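PDB 3OCR: class II aldolase/adducin domain protein from Pseudomonas syringae pv. phaseolicola 1448A, which is of uncharacterised function but belongs to the class II aldolase/adducin family, whose members include metal-dependent aldolases and the actin-binding adducins. Local coordinates for residues 79-82 with 83-87. Residues are numbered along the deposited sequence; the frame is centred on the assembly and turned at random.
Sequences DEIT and ASNLV
Both Thr82 and Asn85 have a chi1 near +60° (67° and 73°), which sets OG1 of the threonine and CG of the asparagine between their own backbone N and carbonyl carbon and turns Asn85's amide back to the main chain of Glu80 and Thr82, and Thr82 OG1 forward to Asn85 N. The two side chains cross at about a right angle. OD1 of Asn85 takes the N-H of Thr82 in a nearly straight bond of 3.0 Å, although that nitrogen sits well above the plane of the amide C=O. Asn85 N gives its hydrogen mainly to Thr82 O, at 3.0 Å, closing the turn, and shares it weakly with Thr82 OG1; a weaker bond from Leu86 N joins it on Thr82 O. The other end of the amide is held as well: Asn85 ND2 donates to Glu80 O over 3.2 Å, with the acceptor close to the amide plane, so the two bonds together fix the flip of the group. Beside these bonds, Ile81 CG2 packs on Leu86 CD2 at 3.7 Å. Glu80 turns its carboxylate elsewhere, OE2 in a salt bridge with Arg262 of the second subunit, OE1 on Leu77 N. With Ala83 and Ser84 at its corners in type I-like conformation, Thr82 to Asn85 forms a beta turn in the loop that joins antiparallel strands 68-71 and 87-90 of the aldolase/adducin domain sheet.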
loop_
_atom_site.group_PDB
_atom_site.type_symbol
_atom_site.label_atom_id
_atom_site.label_comp_id
_atom_site.label_asym_id
_atom_site.label_seq_id
_atom_site.Cartn_x
_atom_site.Cartn_y
_atom_site.Cartn_z
ATOM N N ASP A 79 -16.214 6.574 -9.649
ATOM C CA ASP A 79 -16.995 6.474 -8.431
ATOM C C ASP A 79 -18.392 7.065 -8.534
ATOM O O ASP A 79 -19.223 6.868 -7.650
ATOM C CB ASP A 79 -16.261 7.298 -7.372
ATOM C CG ASP A 79 -15.993 6.521 -6.130
ATOM O OD1 ASP A 79 -16.500 5.384 -6.026
ATOM O OD2 ASP A 79 -15.272 7.033 -5.253
ATOM N N GLU A 80 -18.626 7.847 -9.579
ATOM C CA GLU A 80 -19.856 8.615 -9.692
ATOM C C GLU A 80 -20.731 8.040 -10.780
ATOM O O GLU A 80 -21.880 8.439 -10.943
ATOM C CB GLU A 80 -19.551 10.084 -10.002
ATOM C CG GLU A 80 -18.886 10.847 -8.862
ATOM C CD GLU A 80 -18.447 12.247 -9.282
ATOM O OE1 GLU A 80 -17.792 12.403 -10.343
ATOM O OE2 GLU A 80 -18.747 13.191 -8.537
ATOM N N ILE A 81 -20.188 7.088 -11.526
ATOM C CA ILE A 81 -20.868 6.604 -12.718
ATOM C C ILE A 81 -22.090 5.774 -12.311
ATOM O O ILE A 81 -22.030 5.009 -11.341
ATOM C CB ILE A 81 -19.937 5.789 -13.596
ATOM C CG1 ILE A 81 -18.651 6.598 -13.922
ATOM C CG2 ILE A 81 -20.674 5.285 -14.867
ATOM C CD1 ILE A 81 -18.873 7.990 -14.581
ATOM N N THR A 82 -23.184 5.955 -13.041
ATOM C CA THR A 82 -24.409 5.190 -12.821
ATOM C C THR A 82 -24.965 4.743 -14.174
ATOM O O THR A 82 -24.656 5.337 -15.202
ATOM C CB THR A 82 -25.505 6.033 -12.136
ATOM O OG1 THR A 82 -25.927 7.048 -13.040
ATOM C CG2 THR A 82 -25.012 6.690 -10.843
ATOM N N ALA A 83 -25.776 3.697 -14.169
ATOM C CA ALA A 83 -26.512 3.274 -15.363
ATOM C C ALA A 83 -27.177 4.453 -16.060
ATOM O O ALA A 83 -27.082 4.593 -17.278
ATOM C CB ALA A 83 -27.552 2.218 -14.993
ATOM N N SER A 84 -27.840 5.310 -15.281
ATOM C CA SER A 84 -28.502 6.487 -15.815
ATOM C C SER A 84 -27.618 7.592 -16.385
ATOM O O SER A 84 -28.085 8.361 -17.212
ATOM C CB SER A 84 -29.427 7.105 -14.766
ATOM O OG SER A 84 -30.602 6.336 -14.644
ATOM N N ASN A 85 -26.362 7.711 -15.968
ATOM C CA ASN A 85 -25.597 8.884 -16.421
ATOM C C ASN A 85 -24.521 8.610 -17.481
ATOM O O ASN A 85 -23.818 9.529 -17.946
ATOM C CB ASN A 85 -25.119 9.760 -15.231
ATOM C CG ASN A 85 -23.982 9.141 -14.413
ATOM O OD1 ASN A 85 -23.184 8.313 -14.892
ATOM N ND2 ASN A 85 -23.872 9.597 -13.170
ATOM N N LEU A 86 -24.431 7.352 -17.899
ATOM C CA LEU A 86 -23.515 6.997 -18.966
ATOM C C LEU A 86 -23.967 7.728 -20.214
ATOM O O LEU A 86 -25.146 8.085 -20.344
ATOM C CB LEU A 86 -23.496 5.494 -19.192
ATOM C CG LEU A 86 -22.654 4.783 -18.140
ATOM C CD1 LEU A 86 -23.120 3.363 -18.035
ATOM C CD2 LEU A 86 -21.148 4.862 -18.509
ATOM N N VAL A 87 -23.023 7.988 -21.109
ATOM C CA VAL A 87 -23.361 8.710 -22.318
ATOM C C VAL A 87 -23.358 7.765 -23.513
ATOM O O VAL A 87 -22.396 6.997 -23.702
ATOM C CB VAL A 87 -22.404 9.900 -22.573
ATOM C CG1 VAL A 87 -22.901 10.748 -23.737
ATOM C CG2 VAL A 87 -22.245 10.751 -21.324
#